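Local coordinates for Rep protein (Adeno-associated virus - 5, PDB 1M55) that probably binds viral origin DNA and nicks it through its endonuclease domain, in a rolling-circle type of replication, at residues 6-11 and 89-94; 80-85 and 152-157; 160-165 and 177-182. All coordinates share one frame; numbering follows the deposited sequence.

Interaction 1: 6-11 and 89-94; sequences EVIVRV and HLHTLV. With ZN (zinc ion), chain C.
Glu6 OE2 accepts a nearly straight hydrogen bond from His91 ND1, 2.9 Å with an angle of 168° at the hydrogen. The oxygen lies in the plane of the imidazole. The nitrogen meets OE2 from above the carboxylate plane. Glu6 reaches the ring because its chain is extended, with CG anti to the backbone N (chi1 -180°). Its carboxylate also bonds to Thr134 and Tyr149. The other ring nitrogen, His91 NE2, binds zinc at 2.0 Å, as does His89 NE2. His89 ND1 bonds to the carbonyl of Tyr87. Both histidines are on one face of strand 89-94, which pairs antiparallel with strand 6-10. Val7 and Thr92 form a hydrogen-bonded pair (Thr92 N to Val7 O 2.8 Å), and so do Val9 and Leu90. Ile8 lies alongside both imidazoles: its CG2 is 4.0 Å from His89 CD2 and its CD1 3.9 Å from His91 CE1. Leu93 CD2 packs on Glu6 CB at 3.6 Å. On the other face Val9 packs loosely on Leu90, which also meets Val11; helix 50-71 covers Leu90 and Thr92. Glu6 is a second-shell residue of the zinc site. With the zinc bond, it helps fix His91's rotation and probably makes NE2 a stronger donor.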
loop_
_atom_site.group_PDB
_atom_site.type_symbol
_atom_site.label_atom_id
_atom_site.label_comp_id
_atom_site.label_asym_id
_atom_site.label_seq_id
_atom_site.Cartn_x
_atom_site.Cartn_y
_atom_site.Cartn_z
ATOM N N GLU A 6 4.209 -9.454 -0.310
ATOM C CA GLU A 6 3.798 -8.224 -0.971
ATOM C C GLU A 6 2.440 -8.413 -1.607
ATOM O O GLU A 6 2.215 -9.367 -2.353
ATOM C CB GLU A 6 4.772 -7.763 -2.061
ATOM C CG GLU A 6 4.291 -6.456 -2.728
ATOM C CD GLU A 6 5.134 -6.014 -3.910
ATOM O OE1 GLU A 6 5.254 -6.786 -4.885
ATOM O OE2 GLU A 6 5.650 -4.877 -3.878
ATOM N N VAL A 7 1.524 -7.515 -1.274
ATOM C CA VAL A 7 0.195 -7.541 -1.851
ATOM C C VAL A 7 0.007 -6.178 -2.496
ATOM O O VAL A 7 0.229 -5.143 -1.857
ATOM C CB VAL A 7 -0.897 -7.767 -0.781
ATOM C CG1 VAL A 7 -2.270 -7.783 -1.437
ATOM C CG2 VAL A 7 -0.644 -9.074 -0.036
ATOM N N ILE A 8 -0.301 -6.168 -3.787
ATOM C CA ILE A 8 -0.523 -4.905 -4.471
ATOM C C ILE A 8 -2.026 -4.685 -4.574
ATOM O O ILE A 8 -2.765 -5.570 -5.021
ATOM C CB ILE A 8 0.139 -4.867 -5.867
ATOM C CG1 ILE A 8 1.664 -4.904 -5.714
ATOM C CG2 ILE A 8 -0.275 -3.595 -6.617
ATOM C CD1 ILE A 8 2.421 -4.939 -7.031
ATOM N N VAL A 9 -2.475 -3.546 -4.060
ATOM C CA VAL A 9 -3.885 -3.204 -4.095
ATOM C C VAL A 9 -4.121 -2.014 -5.019
ATOM O O VAL A 9 -3.565 -0.933 -4.811
ATOM C CB VAL A 9 -4.427 -2.854 -2.683
ATOM C CG1 VAL A 9 -5.919 -2.527 -2.758
ATOM C CG2 VAL A 9 -4.192 -4.006 -1.721
ATOM N N ARG A 10 -4.896 -2.232 -6.075
ATOM C CA ARG A 10 -5.237 -1.164 -7.005
ATOM C C ARG A 10 -6.368 -0.395 -6.333
ATOM O O ARG A 10 -7.348 -0.988 -5.881
ATOM C CB ARG A 10 -5.655 -1.748 -8.351
ATOM C CG ARG A 10 -4.469 -2.324 -9.107
ATOM C CD ARG A 10 -4.890 -3.077 -10.343
ATOM N NE ARG A 10 -3.734 -3.410 -11.168
ATOM C CZ ARG A 10 -3.770 -4.236 -12.208
ATOM N NH1 ARG A 10 -4.907 -4.822 -12.557
ATOM N NH2 ARG A 10 -2.669 -4.462 -12.910
ATOM N N VAL A 11 -6.196 0.914 -6.227
ATOM C CA VAL A 11 -7.155 1.784 -5.546
ATOM C C VAL A 11 -8.332 2.274 -6.397
ATOM O O VAL A 11 -8.153 3.064 -7.327
ATOM C CB VAL A 11 -6.414 3.002 -4.918
ATOM C CG1 VAL A 11 -7.389 3.931 -4.214
ATOM C CG2 VAL A 11 -5.359 2.514 -3.939
ATOM N N HIS A 89 -2.039 2.611 -6.923
ATOM C CA HIS A 89 -1.955 1.330 -6.242
ATOM C C HIS A 89 -1.044 1.377 -5.038
ATOM O O HIS A 89 -0.217 2.281 -4.901
ATOM C CB HIS A 89 -1.476 0.244 -7.218
ATOM C CG HIS A 89 -0.138 0.530 -7.824
ATOM N ND1 HIS A 89 0.063 1.389 -8.884
ATOM C CD2 HIS A 89 1.097 0.101 -7.458
ATOM C CE1 HIS A 89 1.380 1.461 -9.115
ATOM N NE2 HIS A 89 2.045 0.694 -8.273
ATOM N N LEU A 90 -1.213 0.392 -4.168
ATOM C CA LEU A 90 -0.421 0.280 -2.955
ATOM C C LEU A 90 0.464 -0.954 -2.973
ATOM O O LEU A 90 -0.010 -2.053 -3.282
ATOM C CB LEU A 90 -1.344 0.152 -1.735
ATOM C CG LEU A 90 -2.211 1.338 -1.314
ATOM C CD1 LEU A 90 -3.403 0.839 -0.513
ATOM C CD2 LEU A 90 -1.380 2.329 -0.517
ATOM N N HIS A 91 1.754 -0.760 -2.712
ATOM C CA HIS A 91 2.678 -1.881 -2.577
ATOM C C HIS A 91 2.590 -2.105 -1.076
ATOM O O HIS A 91 3.035 -1.262 -0.288
ATOM C CB HIS A 91 4.109 -1.494 -2.952
ATOM C CG HIS A 91 4.333 -1.395 -4.425
ATOM N ND1 HIS A 91 4.848 -2.414 -5.196
ATOM C CD2 HIS A 91 4.082 -0.373 -5.280
ATOM C CE1 HIS A 91 4.893 -1.990 -6.466
ATOM N NE2 HIS A 91 4.440 -0.759 -6.564
ATOM N N THR A 92 1.942 -3.193 -0.687
ATOM C CA THR A 92 1.744 -3.500 0.719
ATOM C C THR A 92 2.676 -4.611 1.196
ATOM O O THR A 92 2.438 -5.790 0.919
ATOM C CB THR A 92 0.268 -3.891 0.962
ATOM O OG1 THR A 92 -0.581 -2.990 0.232
ATOM C CG2 THR A 92 -0.080 -3.811 2.439
ATOM N N LEU A 93 3.763 -4.221 1.859
ATOM C CA LEU A 93 4.719 -5.186 2.390
ATOM C C LEU A 93 4.398 -5.418 3.858
ATOM O O LEU A 93 4.424 -4.482 4.663
ATOM C CB LEU A 93 6.154 -4.667 2.273
ATOM C CG LEU A 93 6.781 -4.489 0.893
ATOM C CD1 LEU A 93 8.186 -3.921 1.060
ATOM C CD2 LEU A 93 6.824 -5.818 0.169
ATOM N N VAL A 94 4.078 -6.657 4.204
ATOM C CA VAL A 94 3.766 -6.997 5.586
ATOM C C VAL A 94 4.617 -8.208 5.945
ATOM O O VAL A 94 4.769 -9.127 5.135
ATOM C CB VAL A 94 2.273 -7.309 5.776
ATOM C CG1 VAL A 94 1.959 -7.407 7.255
ATOM C CG2 VAL A 94 1.421 -6.214 5.141
HETATM ZN ZN ZN C . 4.075 0.443 -8.122
#

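Interaction 2: 80-85 and 152-157; sequences QFEKGS and AYLLPK. With ZN (zinc ion), chain C.
One zinc site of this Rep nuclease domain takes its carboxylate ligand from strand 80-83, and segment 152-157, from helix 149-154 into a type I turn, packs against that ligand. Glu82 OE1 binds the metal at 2.1 Å, the third protein ligand beside His89 and His91. Lys157 crosses Glu82 at about a right angle and forms a salt bridge, with NZ 3.0 Å from Glu82 OE2. NZ comes on the syn side but 31° out of the carboxylate plane. A weak bond also runs from NZ to OE1. The lysine chain bends at chi2 (78°) and again at chi4, which curls its methylenes past OE2 and the Gln80 amide. Lys157 NZ has a second salt-bridge partner in Glu161. Gln80 NE2 uses both of its N-H groups. One goes to the anti lone pair of Glu82 OE2 at 2.9 Å. The other goes to Leu154 O, also 2.9 Å away. That carbonyl is met from above its plane. Lys157 N reaches the same oxygen from the opposite face, at 3.3 Å, within the turn. Leu154 packs alongside, its CB 3.8 Å from Gln80 NE2. Glu82 OE2 therefore takes two bonds while OE1 holds the metal. This fixes the carboxylate's rotation, and the ammonium probably offsets part of the negative charge beside the zinc.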
loop_
_atom_site.group_PDB
_atom_site.type_symbol
_atom_site.label_atom_id
_atom_site.label_comp_id
_atom_site.label_asym_id
_atom_site.label_seq_id
_atom_site.Cartn_x
_atom_site.Cartn_y
_atom_site.Cartn_z
ATOM N N GLN A 80 3.630 1.610 0.322
ATOM C CA GLN A 80 3.880 2.758 -0.535
ATOM C C GLN A 80 2.755 2.940 -1.553
ATOM O O GLN A 80 2.389 2.002 -2.265
ATOM C CB GLN A 80 5.235 2.628 -1.237
ATOM C CG GLN A 80 5.589 3.826 -2.098
ATOM C CD GLN A 80 7.073 3.927 -2.352
ATOM O OE1 GLN A 80 7.837 4.268 -1.457
ATOM N NE2 GLN A 80 7.491 3.631 -3.574
ATOM N N PHE A 81 2.180 4.140 -1.566
ATOM C CA PHE A 81 1.098 4.501 -2.479
ATOM C C PHE A 81 1.720 5.158 -3.715
ATOM O O PHE A 81 2.489 6.122 -3.600
ATOM C CB PHE A 81 0.133 5.468 -1.781
ATOM C CG PHE A 81 -1.077 5.827 -2.601
ATOM C CD1 PHE A 81 -1.534 7.140 -2.646
ATOM C CD2 PHE A 81 -1.751 4.857 -3.340
ATOM C CE1 PHE A 81 -2.644 7.484 -3.420
ATOM C CE2 PHE A 81 -2.863 5.195 -4.116
ATOM C CZ PHE A 81 -3.306 6.510 -4.154
ATOM N N GLU A 82 1.372 4.643 -4.890
ATOM C CA GLU A 82 1.915 5.151 -6.145
ATOM C C GLU A 82 0.858 5.416 -7.208
ATOM O O GLU A 82 -0.228 4.831 -7.196
ATOM C CB GLU A 82 2.924 4.152 -6.726
ATOM C CG GLU A 82 4.156 3.909 -5.869
ATOM C CD GLU A 82 5.046 2.809 -6.415
ATOM O OE1 GLU A 82 4.781 2.299 -7.524
ATOM O OE2 GLU A 82 6.018 2.446 -5.730
ATOM N N LYS A 83 1.206 6.304 -8.133
ATOM C CA LYS A 83 0.354 6.645 -9.262
ATOM C C LYS A 83 1.031 5.939 -10.439
ATOM O O LYS A 83 2.045 6.415 -10.959
ATOM C CB LYS A 83 0.344 8.159 -9.475
ATOM C CG LYS A 83 -0.527 8.636 -10.620
ATOM C CD LYS A 83 -0.508 10.160 -10.707
ATOM C CE LYS A 83 -1.587 10.686 -11.651
ATOM N NZ LYS A 83 -1.408 10.200 -13.048
ATOM N N GLY A 84 0.541 4.751 -10.771
ATOM C CA GLY A 84 1.111 3.992 -11.867
ATOM C C GLY A 84 0.631 4.477 -13.219
ATOM O O GLY A 84 -0.133 5.443 -13.311
ATOM N N SER A 85 1.063 3.800 -14.277
ATOM C CA SER A 85 0.659 4.177 -15.625
ATOM C C SER A 85 -0.835 3.931 -15.846
ATOM O O SER A 85 -1.497 4.695 -16.552
ATOM C CB SER A 85 1.483 3.403 -16.654
ATOM O OG SER A 85 1.575 2.038 -16.284
ATOM N N ALA A 152 15.996 -0.836 -2.341
ATOM C CA ALA A 152 16.331 -1.210 -3.710
ATOM C C ALA A 152 15.269 -0.866 -4.742
ATOM O O ALA A 152 15.581 -0.371 -5.827
ATOM C CB ALA A 152 16.623 -2.695 -3.779
ATOM N N TYR A 153 14.008 -1.071 -4.374
ATOM C CA TYR A 153 12.910 -0.883 -5.308
ATOM C C TYR A 153 11.872 0.188 -4.998
ATOM O O TYR A 153 11.439 0.906 -5.899
ATOM C CB TYR A 153 12.225 -2.236 -5.469
ATOM C CG TYR A 153 11.189 -2.339 -6.554
ATOM C CD1 TYR A 153 11.530 -2.166 -7.898
ATOM C CD2 TYR A 153 9.883 -2.720 -6.247
ATOM C CE1 TYR A 153 10.599 -2.386 -8.903
ATOM C CE2 TYR A 153 8.948 -2.943 -7.242
ATOM C CZ TYR A 153 9.313 -2.781 -8.567
ATOM O OH TYR A 153 8.396 -3.062 -9.548
ATOM N N LEU A 154 11.463 0.298 -3.738
ATOM C CA LEU A 154 10.441 1.275 -3.372
ATOM C C LEU A 154 10.949 2.683 -3.088
ATOM O O LEU A 154 10.391 3.657 -3.596
ATOM C CB LEU A 154 9.616 0.764 -2.192
ATOM C CG LEU A 154 8.912 -0.576 -2.425
ATOM C CD1 LEU A 154 8.109 -0.937 -1.183
ATOM C CD2 LEU A 154 8.003 -0.504 -3.647
ATOM N N LEU A 155 12.012 2.800 -2.296
ATOM C CA LEU A 155 12.554 4.119 -1.963
ATOM C C LEU A 155 12.976 5.005 -3.147
ATOM O O LEU A 155 12.861 6.227 -3.063
ATOM C CB LEU A 155 13.701 4.013 -0.947
ATOM C CG LEU A 155 13.371 3.442 0.437
ATOM C CD1 LEU A 155 14.527 3.731 1.387
ATOM C CD2 LEU A 155 12.080 4.053 0.983
ATOM N N PRO A 156 13.480 4.414 -4.254
ATOM C CA PRO A 156 13.896 5.212 -5.417
ATOM C C PRO A 156 12.786 5.992 -6.134
ATOM O O PRO A 156 13.080 6.919 -6.893
ATOM C CB PRO A 156 14.485 4.160 -6.359
ATOM C CG PRO A 156 15.004 3.120 -5.440
ATOM C CD PRO A 156 13.891 3.006 -4.431
ATOM N N LYS A 157 11.527 5.595 -5.955
ATOM C CA LYS A 157 10.428 6.287 -6.626
ATOM C C LYS A 157 10.362 7.763 -6.240
ATOM O O LYS A 157 10.551 8.114 -5.075
ATOM C CB LYS A 157 9.083 5.613 -6.331
ATOM C CG LYS A 157 8.731 4.447 -7.252
ATOM C CD LYS A 157 9.469 3.179 -6.889
ATOM C CE LYS A 157 9.199 2.072 -7.901
ATOM N NZ LYS A 157 7.759 1.727 -8.003
HETATM ZN ZN ZN C . 4.075 0.443 -8.122
#

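Interaction 3: 160-165 and 177-182; sequences PELQWA and LNLEER
Leu177, Leu162 and Arg182 carry this contact between strand 162-165 and the lead-in and first turn of helix 179-191. Leu177 sits over the indole of Trp164. Its CD2 is 3.6 Å from the centroid of the five-membered ring and 2° off the ring normal, a CH-pi contact. Its CD1 lies just beyond the ring's rim, 3.8 Å from Trp164 CZ2. CD2 also touches the backbone of Ala165, at 3.6 Å from N. Leu162 points at the helix and meets Arg182 from the opposite direction. Leu162 CD2 lies over the centre of one guanidinium face, 3.6 Å from Arg182 CZ. Arg182 is extended from CG to NE (chi3 173°), which carries the flat group to the strand. Ala165 CB meets the guanidinium at its edge, 3.4 Å from Arg182 NH2. Leu179 CD2 also touches Leu162 CD2, at 4.1 Å. No hydrogen bond joins the two segments. The Arg182 polar atoms bond instead to the carbonyls of Ala175, Ala176 and Leu155 and to Gln80. Asn178 caps the helix, its OD1 accepting from Glu181 N at 2.8 Å. The buried guanidinium thus presents a face and an edge to apolar groups, while NE, NH1 and NH2 each find a hydrogen-bond acceptor.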
loop_
_atom_site.group_PDB
_atom_site.type_symbol
_atom_site.label_atom_id
_atom_site.label_comp_id
_atom_site.label_asym_id
_atom_site.label_seq_id
_atom_site.Cartn_x
_atom_site.Cartn_y
_atom_site.Cartn_z
ATOM N N PRO A 160 5.765 12.419 -9.644
ATOM C CA PRO A 160 4.452 12.057 -9.098
ATOM C C PRO A 160 4.157 10.561 -8.921
ATOM O O PRO A 160 3.084 10.209 -8.422
ATOM C CB PRO A 160 3.492 12.693 -10.097
ATOM C CG PRO A 160 4.206 12.477 -11.389
ATOM C CD PRO A 160 5.638 12.845 -11.053
ATOM N N GLU A 161 5.066 9.678 -9.341
ATOM C CA GLU A 161 4.818 8.245 -9.161
ATOM C C GLU A 161 4.638 7.971 -7.668
ATOM O O GLU A 161 3.696 7.291 -7.261
ATOM C CB GLU A 161 5.959 7.384 -9.705
ATOM C CG GLU A 161 5.660 5.893 -9.553
ATOM C CD GLU A 161 6.747 4.983 -10.086
ATOM O OE1 GLU A 161 7.721 5.476 -10.692
ATOM O OE2 GLU A 161 6.620 3.758 -9.896
ATOM N N LEU A 162 5.561 8.481 -6.861
ATOM C CA LEU A 162 5.468 8.331 -5.414
ATOM C C LEU A 162 4.381 9.296 -4.957
ATOM O O LEU A 162 4.440 10.491 -5.259
ATOM C CB LEU A 162 6.793 8.704 -4.738
ATOM C CG LEU A 162 6.756 8.841 -3.211
ATOM C CD1 LEU A 162 6.383 7.511 -2.583
ATOM C CD2 LEU A 162 8.098 9.323 -2.691
ATOM N N GLN A 163 3.378 8.771 -4.262
ATOM C CA GLN A 163 2.282 9.590 -3.760
ATOM C C GLN A 163 2.345 9.736 -2.241
ATOM O O GLN A 163 2.138 10.829 -1.712
ATOM C CB GLN A 163 0.941 8.992 -4.182
ATOM C CG GLN A 163 0.634 9.124 -5.670
ATOM C CD GLN A 163 0.159 10.513 -6.044
ATOM O OE1 GLN A 163 -0.724 11.074 -5.391
ATOM N NE2 GLN A 163 0.727 11.072 -7.103
ATOM N N TRP A 164 2.670 8.647 -1.546
ATOM C CA TRP A 164 2.751 8.657 -0.085
ATOM C C TRP A 164 3.304 7.310 0.372
ATOM O O TRP A 164 3.386 6.371 -0.416
ATOM C CB TRP A 164 1.347 8.847 0.505
ATOM C CG TRP A 164 1.298 9.509 1.854
ATOM C CD1 TRP A 164 1.284 8.895 3.070
ATOM C CD2 TRP A 164 1.184 10.913 2.111
ATOM N NE1 TRP A 164 1.155 9.830 4.072
ATOM C CE2 TRP A 164 1.093 11.077 3.511
ATOM C CE3 TRP A 164 1.142 12.050 1.295
ATOM C CZ2 TRP A 164 0.961 12.332 4.113
ATOM C CZ3 TRP A 164 1.013 13.301 1.895
ATOM C CH2 TRP A 164 0.923 13.429 3.292
ATOM N N ALA A 165 3.681 7.216 1.642
ATOM C CA ALA A 165 4.183 5.961 2.187
ATOM C C ALA A 165 4.021 5.971 3.700
ATOM O O ALA A 165 3.982 7.037 4.318
ATOM C CB ALA A 165 5.649 5.736 1.800
ATOM N N LEU A 177 8.308 9.710 3.886
ATOM C CA LEU A 177 7.852 10.928 3.227
ATOM C C LEU A 177 8.963 11.945 2.984
ATOM O O LEU A 177 8.692 13.140 2.805
ATOM C CB LEU A 177 6.730 11.575 4.043
ATOM C CG LEU A 177 5.496 10.713 4.328
ATOM C CD1 LEU A 177 4.515 11.497 5.175
ATOM C CD2 LEU A 177 4.844 10.281 3.028
ATOM N N ASN A 178 10.207 11.477 2.953
ATOM C CA ASN A 178 11.330 12.376 2.737
ATOM C C ASN A 178 12.252 11.879 1.630
ATOM O O ASN A 178 12.911 10.845 1.760
ATOM C CB ASN A 178 12.111 12.595 4.033
ATOM C CG ASN A 178 13.096 13.743 3.926
ATOM O OD1 ASN A 178 14.172 13.600 3.346
ATOM N ND2 ASN A 178 12.720 14.897 4.462
ATOM N N LEU A 179 12.266 12.632 0.534
ATOM C CA LEU A 179 13.074 12.342 -0.649
ATOM C C LEU A 179 14.578 12.391 -0.380
ATOM O O LEU A 179 15.337 11.581 -0.908
ATOM C CB LEU A 179 12.711 13.322 -1.765
ATOM C CG LEU A 179 11.273 13.210 -2.286
ATOM C CD1 LEU A 179 10.876 14.480 -3.011
ATOM C CD2 LEU A 179 11.139 11.991 -3.193
ATOM N N GLU A 180 15.006 13.326 0.461
ATOM C CA GLU A 180 16.422 13.457 0.785
ATOM C C GLU A 180 16.894 12.210 1.541
ATOM O O GLU A 180 17.960 11.658 1.251
ATOM C CB GLU A 180 16.648 14.722 1.612
ATOM C CG GLU A 180 18.079 15.206 1.624
ATOM C CD GLU A 180 18.593 15.587 0.247
ATOM O OE1 GLU A 180 17.903 16.337 -0.478
ATOM O OE2 GLU A 180 19.699 15.143 -0.107
ATOM N N GLU A 181 16.076 11.745 2.484
ATOM C CA GLU A 181 16.401 10.550 3.254
ATOM C C GLU A 181 16.388 9.319 2.333
ATOM O O GLU A 181 17.229 8.427 2.467
ATOM C CB GLU A 181 15.419 10.381 4.424
ATOM C CG GLU A 181 15.571 9.083 5.224
ATOM C CD GLU A 181 16.857 8.985 6.038
ATOM O OE1 GLU A 181 17.720 9.882 5.945
ATOM O OE2 GLU A 181 17.001 7.995 6.783
ATOM N N ARG A 182 15.434 9.270 1.403
ATOM C CA ARG A 182 15.359 8.158 0.455
ATOM C C ARG A 182 16.646 8.125 -0.365
ATOM O O ARG A 182 17.240 7.066 -0.558
ATOM C CB ARG A 182 14.150 8.313 -0.468
ATOM C CG ARG A 182 12.829 7.987 0.211
ATOM C CD ARG A 182 11.620 8.396 -0.618
ATOM N NE ARG A 182 10.384 7.920 0.001
ATOM C CZ ARG A 182 9.633 6.934 -0.482
ATOM N NH1 ARG A 182 9.975 6.318 -1.610
ATOM N NH2 ARG A 182 8.571 6.520 0.195
#

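How the interactions relate
The three contacts step across one antiparallel sheet. Strand 88-95 of interaction 1 pairs with strand 77-83 of interaction 2, through His91 N to Gln80 O at 2.9 Å. The latter pairs with strand 162-167 of interaction 3, through Phe81 N to Trp164 O at 2.8 Å. A classic beta bulge at Gln163 and Trp164, opposite Phe81, interrupts this second pairing. Interactions 1 and 2 share the zinc ion, their centres 11 Å apart. Interaction 3 does not touch it; the Leu162 side chain is about 9 Å away. It is linked through Arg182, which bonds to Gln80, the residue that holds the zinc ligand Glu82. Glu161 likewise shares Lys157 with Glu82.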